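Local coordinates for protein beta-galactosidase (Geobacillus stearothermophilus, PDB 4OIF) that probably hydrolyses terminal non-reducing beta-D-galactose residues in beta-D-galactosides, as a zinc-containing glycosidase of family GH42 that forms a homotrimer, at residues A[65-70]-A[137-142]; A[132-137]-A[239-244]. All blocks are in the same frame, centred on the assembly; numbering follows the deposited sequence. Where two conformers were deposited one is given.

Contact 1: A[65-70]-A[137-142]; sequences YRFEWL and NRLLAE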
# COMPACT_ATOMS: atom_id res chain seq x y z
N TYR A 65 -3.63 26.49 38.51
CA TYR A 65 -2.39 26.84 37.82
C TYR A 65 -1.12 26.58 38.61
O TYR A 65 -1.09 26.63 39.84
CB TYR A 65 -2.42 28.30 37.38
CG TYR A 65 -3.59 28.58 36.48
CD1 TYR A 65 -3.57 28.20 35.14
CD2 TYR A 65 -4.74 29.21 36.98
CE1 TYR A 65 -4.66 28.43 34.31
CE2 TYR A 65 -5.83 29.46 36.16
CZ TYR A 65 -5.79 29.07 34.83
OH TYR A 65 -6.86 29.32 34.01
N ARG A 66 -0.07 26.28 37.85
CA ARG A 66 1.24 25.99 38.39
C ARG A 66 2.29 26.73 37.59
O ARG A 66 2.95 26.13 36.75
CB ARG A 66 1.53 24.49 38.34
CG ARG A 66 0.67 23.65 39.26
CD ARG A 66 1.09 23.81 40.70
NE ARG A 66 0.29 22.94 41.56
CZ ARG A 66 -0.82 23.31 42.20
NH1 ARG A 66 -1.27 24.55 42.10
NH2 ARG A 66 -1.47 22.43 42.94
N PHE A 67 2.45 28.03 37.86
CA PHE A 67 3.41 28.86 37.13
C PHE A 67 4.78 28.97 37.81
O PHE A 67 5.72 29.50 37.21
CB PHE A 67 2.86 30.28 36.94
CG PHE A 67 1.75 30.38 35.94
CD1 PHE A 67 2.01 30.22 34.59
CD2 PHE A 67 0.46 30.65 36.34
CE1 PHE A 67 0.99 30.31 33.66
CE2 PHE A 67 -0.57 30.75 35.42
CZ PHE A 67 -0.30 30.58 34.08
N GLU A 68 4.91 28.48 39.04
CA GLU A 68 6.13 28.71 39.81
C GLU A 68 7.36 28.12 39.12
O GLU A 68 8.41 28.79 39.02
CB GLU A 68 5.99 28.14 41.22
CG GLU A 68 4.79 28.70 42.01
CD GLU A 68 3.45 28.06 41.59
OE1 GLU A 68 3.37 26.82 41.51
OE2 GLU A 68 2.48 28.82 41.34
N TRP A 69 7.23 26.89 38.62
CA TRP A 69 8.37 26.26 37.96
C TRP A 69 8.84 27.09 36.75
O TRP A 69 10.04 27.21 36.50
CB TRP A 69 8.03 24.82 37.53
CG TRP A 69 6.96 24.74 36.49
CD1 TRP A 69 5.62 24.61 36.71
CD2 TRP A 69 7.13 24.82 35.08
NE1 TRP A 69 4.94 24.60 35.52
CE2 TRP A 69 5.85 24.73 34.50
CE3 TRP A 69 8.24 24.97 34.24
CZ2 TRP A 69 5.64 24.77 33.12
CZ3 TRP A 69 8.03 25.02 32.87
CH2 TRP A 69 6.75 24.91 32.33
N LEU A 70 7.89 27.68 36.02
CA LEU A 70 8.24 28.46 34.84
C LEU A 70 8.86 29.81 35.26
O LEU A 70 9.76 30.33 34.58
CB LEU A 70 7.01 28.65 33.94
CG LEU A 70 7.16 29.54 32.69
CD1 LEU A 70 8.26 29.07 31.77
CD2 LEU A 70 5.84 29.59 31.95
N ASN A 137 -3.00 32.16 27.02
CA ASN A 137 -2.06 33.08 26.42
C ASN A 137 -2.04 34.38 27.19
O ASN A 137 -0.97 34.94 27.49
CB ASN A 137 -2.40 33.33 24.96
CG ASN A 137 -2.14 32.12 24.10
OD1 ASN A 137 -1.83 31.05 24.62
ND2 ASN A 137 -2.27 32.27 22.80
N ARG A 138 -3.23 34.84 27.58
CA ARG A 138 -3.32 36.06 28.37
C ARG A 138 -2.62 35.94 29.73
O ARG A 138 -1.91 36.85 30.12
CB ARG A 138 -4.78 36.45 28.56
CG ARG A 138 -4.97 37.70 29.38
CD ARG A 138 -6.41 38.13 29.35
NE ARG A 138 -6.84 38.46 28.00
CZ ARG A 138 -6.62 39.63 27.42
NH1 ARG A 138 -5.96 40.58 28.08
NH2 ARG A 138 -7.04 39.86 26.18
N LEU A 139 -2.81 34.83 30.44
CA LEU A 139 -2.13 34.66 31.72
C LEU A 139 -0.62 34.71 31.51
O LEU A 139 0.11 35.33 32.29
CB LEU A 139 -2.53 33.35 32.42
CG LEU A 139 -4.00 33.25 32.87
CD1 LEU A 139 -4.31 31.89 33.49
CD2 LEU A 139 -4.37 34.37 33.82
N LEU A 140 -0.16 34.05 30.45
CA LEU A 140 1.26 34.04 30.15
C LEU A 140 1.79 35.46 29.90
O LEU A 140 2.80 35.84 30.50
CB LEU A 140 1.56 33.15 28.94
CG LEU A 140 1.61 31.64 29.22
CD1 LEU A 140 1.62 30.89 27.91
CD2 LEU A 140 2.81 31.25 30.09
N ALA A 141 1.12 36.23 29.05
CA ALA A 141 1.59 37.59 28.77
C ALA A 141 1.52 38.47 30.02
O ALA A 141 2.39 39.30 30.25
CB ALA A 141 0.82 38.23 27.61
N GLU A 142 0.49 38.27 30.83
CA GLU A 142 0.37 39.01 32.08
C GLU A 142 1.58 38.76 32.95
O GLU A 142 2.15 39.70 33.50
CB GLU A 142 -0.89 38.62 32.86
CG GLU A 142 -2.20 39.09 32.27
CD GLU A 142 -3.40 38.67 33.11
OE1 GLU A 142 -3.24 37.81 34.00
OE2 GLU A 142 -4.51 39.20 32.88

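Contact 2: A[132-137]-A[239-244]; sequences KTQHIN and EIVPLR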
# COMPACT_ATOMS: atom_id res chain seq x y z
N LYS A 132 -10.13 29.10 25.54
CA LYS A 132 -9.18 28.59 26.52
C LYS A 132 -7.73 28.90 26.12
O LYS A 132 -6.91 29.30 26.99
CB LYS A 132 -9.38 27.09 26.73
CG LYS A 132 -10.73 26.73 27.35
CD LYS A 132 -10.58 26.08 28.72
CE LYS A 132 -11.93 25.89 29.42
NZ LYS A 132 -12.57 27.17 29.87
N THR A 133 -7.42 28.77 24.83
CA THR A 133 -6.07 29.08 24.40
C THR A 133 -5.83 30.59 24.51
O THR A 133 -4.77 31.01 24.99
CB THR A 133 -5.78 28.61 22.96
OG1 THR A 133 -6.71 29.22 22.06
CG2 THR A 133 -5.90 27.09 22.86
N GLN A 134 -6.79 31.40 24.09
CA GLN A 134 -6.59 32.83 24.25
C GLN A 134 -6.39 33.20 25.72
O GLN A 134 -5.57 34.05 26.04
CB GLN A 134 -7.75 33.64 23.68
CG GLN A 134 -7.38 35.11 23.56
CD GLN A 134 -8.54 36.01 23.23
OE1 GLN A 134 -9.20 36.55 24.11
NE2 GLN A 134 -8.79 36.20 21.94
N HIS A 135 -7.13 32.55 26.62
CA HIS A 135 -7.04 32.90 28.03
C HIS A 135 -5.70 32.52 28.66
O HIS A 135 -5.07 33.32 29.37
CB HIS A 135 -8.17 32.24 28.82
CG HIS A 135 -8.14 32.56 30.28
ND1 HIS A 135 -8.24 33.85 30.75
CD2 HIS A 135 -7.97 31.77 31.37
CE1 HIS A 135 -8.16 33.84 32.07
NE2 HIS A 135 -8.00 32.59 32.47
N ILE A 136 -5.24 31.30 28.41
CA ILE A 136 -3.94 30.95 28.95
C ILE A 136 -2.84 31.81 28.29
O ILE A 136 -1.85 32.19 28.94
CB ILE A 136 -3.66 29.45 28.81
CG1 ILE A 136 -2.44 29.08 29.65
CG2 ILE A 136 -3.49 29.05 27.35
CD1 ILE A 136 -2.36 27.61 29.92
N ASN A 137 -3.00 32.16 27.02
CA ASN A 137 -2.06 33.08 26.42
C ASN A 137 -2.04 34.38 27.19
O ASN A 137 -0.97 34.94 27.49
CB ASN A 137 -2.40 33.33 24.96
CG ASN A 137 -2.14 32.12 24.10
OD1 ASN A 137 -1.83 31.05 24.62
ND2 ASN A 137 -2.27 32.27 22.80
N GLU A 239 -5.44 33.59 19.06
CA GLU A 239 -4.39 33.31 20.04
C GLU A 239 -3.65 34.58 20.44
O GLU A 239 -3.42 34.82 21.62
CB GLU A 239 -3.37 32.30 19.49
CG GLU A 239 -3.75 30.84 19.62
CD GLU A 239 -2.56 29.96 19.97
OE1 GLU A 239 -2.22 29.06 19.18
OE2 GLU A 239 -1.96 30.19 21.03
N ILE A 240 -3.28 35.39 19.46
CA ILE A 240 -2.34 36.47 19.73
C ILE A 240 -2.98 37.76 20.20
O ILE A 240 -2.26 38.70 20.53
CB ILE A 240 -1.50 36.80 18.51
CG1 ILE A 240 -2.38 37.43 17.43
CG2 ILE A 240 -0.76 35.56 18.02
CD1 ILE A 240 -1.62 37.95 16.21
N VAL A 241 -4.31 37.83 20.24
CA VAL A 241 -4.92 39.06 20.79
C VAL A 241 -4.25 39.60 22.09
O VAL A 241 -3.82 40.77 22.13
CB VAL A 241 -6.43 38.86 21.04
CG1 VAL A 241 -6.96 39.97 21.95
CG2 VAL A 241 -7.17 38.85 19.72
N PRO A 242 -4.13 38.77 23.14
CA PRO A 242 -3.54 39.33 24.37
C PRO A 242 -2.04 39.58 24.24
O PRO A 242 -1.46 40.39 24.97
CB PRO A 242 -3.81 38.24 25.41
CG PRO A 242 -3.82 36.97 24.61
CD PRO A 242 -4.45 37.34 23.29
N LEU A 243 -1.40 38.88 23.32
CA LEU A 243 0.00 39.11 23.08
C LEU A 243 0.20 40.51 22.50
O LEU A 243 1.14 41.20 22.84
CB LEU A 243 0.57 38.03 22.15
CG LEU A 243 1.07 36.73 22.78
CD1 LEU A 243 0.13 36.16 23.84
CD2 LEU A 243 1.33 35.71 21.69
N ARG A 244 -0.71 40.93 21.63
CA ARG A 244 -0.62 42.28 21.08
C ARG A 244 -0.99 43.31 22.13
O ARG A 244 -0.35 44.36 22.23
CB ARG A 244 -1.51 42.45 19.86
CG ARG A 244 -1.09 41.62 18.65
CD ARG A 244 0.36 41.86 18.28
NE ARG A 244 0.60 41.55 16.87
CZ ARG A 244 1.81 41.42 16.34
NH1 ARG A 244 2.91 41.56 17.09
NH2 ARG A 244 1.93 41.12 15.05
O HOH W 1 -2.26 28.54 23.32

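Contact 1: A[65-70]-A[137-142]
Y65 lays one face of its ring against the methyl CD1 of L139. This is a CH-pi contact: L139 CD1 sits 3.8 Å from the centroid of the Y65 ring, 25° off the ring normal. The methyl is shifted toward the hydroxyl end, with Y65 CZ the nearest ring atom at 3.5 Å from L139 CD1. The two side chains cross at about a right angle. In Y65, CG stands anti to the carbonyl carbon (chi1 -58°), which swings the ring toward helix 127-144. F67 comes next and is buried. Its ring reaches between the two leucines with its far end. F67 CZ meets L139 CB at 3.9 Å, and F67 CE1 meets L140 CD2 at 4.1 Å. Both approaches are oblique to the ring. L70 closes the row, its CD2 3.9 Å from L140 CD2. L140 CD2 is thus shared by F67 and L70. No hydrogen bond joins the two segments; the contact is made by van der Waals and CH-pi packing. F67 and L70 also pack on Y144, further along helix 127-144, and on L58 of helix 55-58. The contact therefore seats the start of helix 68-79 against helix 127-144, on the outside of the TIM barrel. Helix 68-79 leads into strand 83-87, and helix 127-144 follows that strand. On its other flank helix 127-144 packs against helix 218-246.

Contact 2: A[132-137]-A[239-244]
Segments 132-137 and 239-244 of helices 127-144 and 218-246 run nearly parallel: their short axes cross at -22° and come within 7.8 Å. Segment 239-244 is kinked: P242 has no N-H, and L243 N also lacks its helical bond. Q134 lies extended across this kink, its CG 3.7 Å from P242 CD. Its NE2 packs on V241 CB and bonds to N238 O. N137 carries the polar core: CG anti to the carbonyl carbon (chi1 -70°) brings the amide to E239. N137 ND2 donates an almost straight bond to E239 OE2 (2.7 Å), on the anti lone pair, and a second to E239 O (3.0 Å), from above that carbonyl plane. Both acceptors lie in the N137 amide plane, which fixes its rotation. A water donates to both N137 OD1 and E239 OE2. E239 OE2 also bonds T88; OE1 bonds S90 and Y159. With an alanine at N137, E239 O and OE2 would probably lose their shared donor and the water one of its acceptors. N137 CB meets P242 CG and L243 CD1. The E239 and N157 side chains are about 8 Å apart; N157 probably binds substrate. Helices 127-144 and 218-246 follow strands 83-87 and 150-154 as successive outer helices of a (beta/alpha)8 barrel.

From the N terminus, the chain first passes 65-70, the entry to helix 68-79. It then runs through strand 83-87 and reaches helix 127-144. There 132-137 opens contact 2 before 137-142 closes contact 1 over a loop of 66 residues. The chain goes on through strand 150-154 to helix 218-246, where 239-244 closes contact 2 over 101 residues. The segments alternate, so the two loops cross rather than nest. N137 belongs to both contacts, whose centres are about 12 Å apart. They also touch directly: Y65 OH packs on H135, and the backbone N of R138 packs on P242 CG. Helix 127-144 is thus the middle of three neighbouring barrel helices, with a mainly apolar interface on one flank and a more polar one on the other.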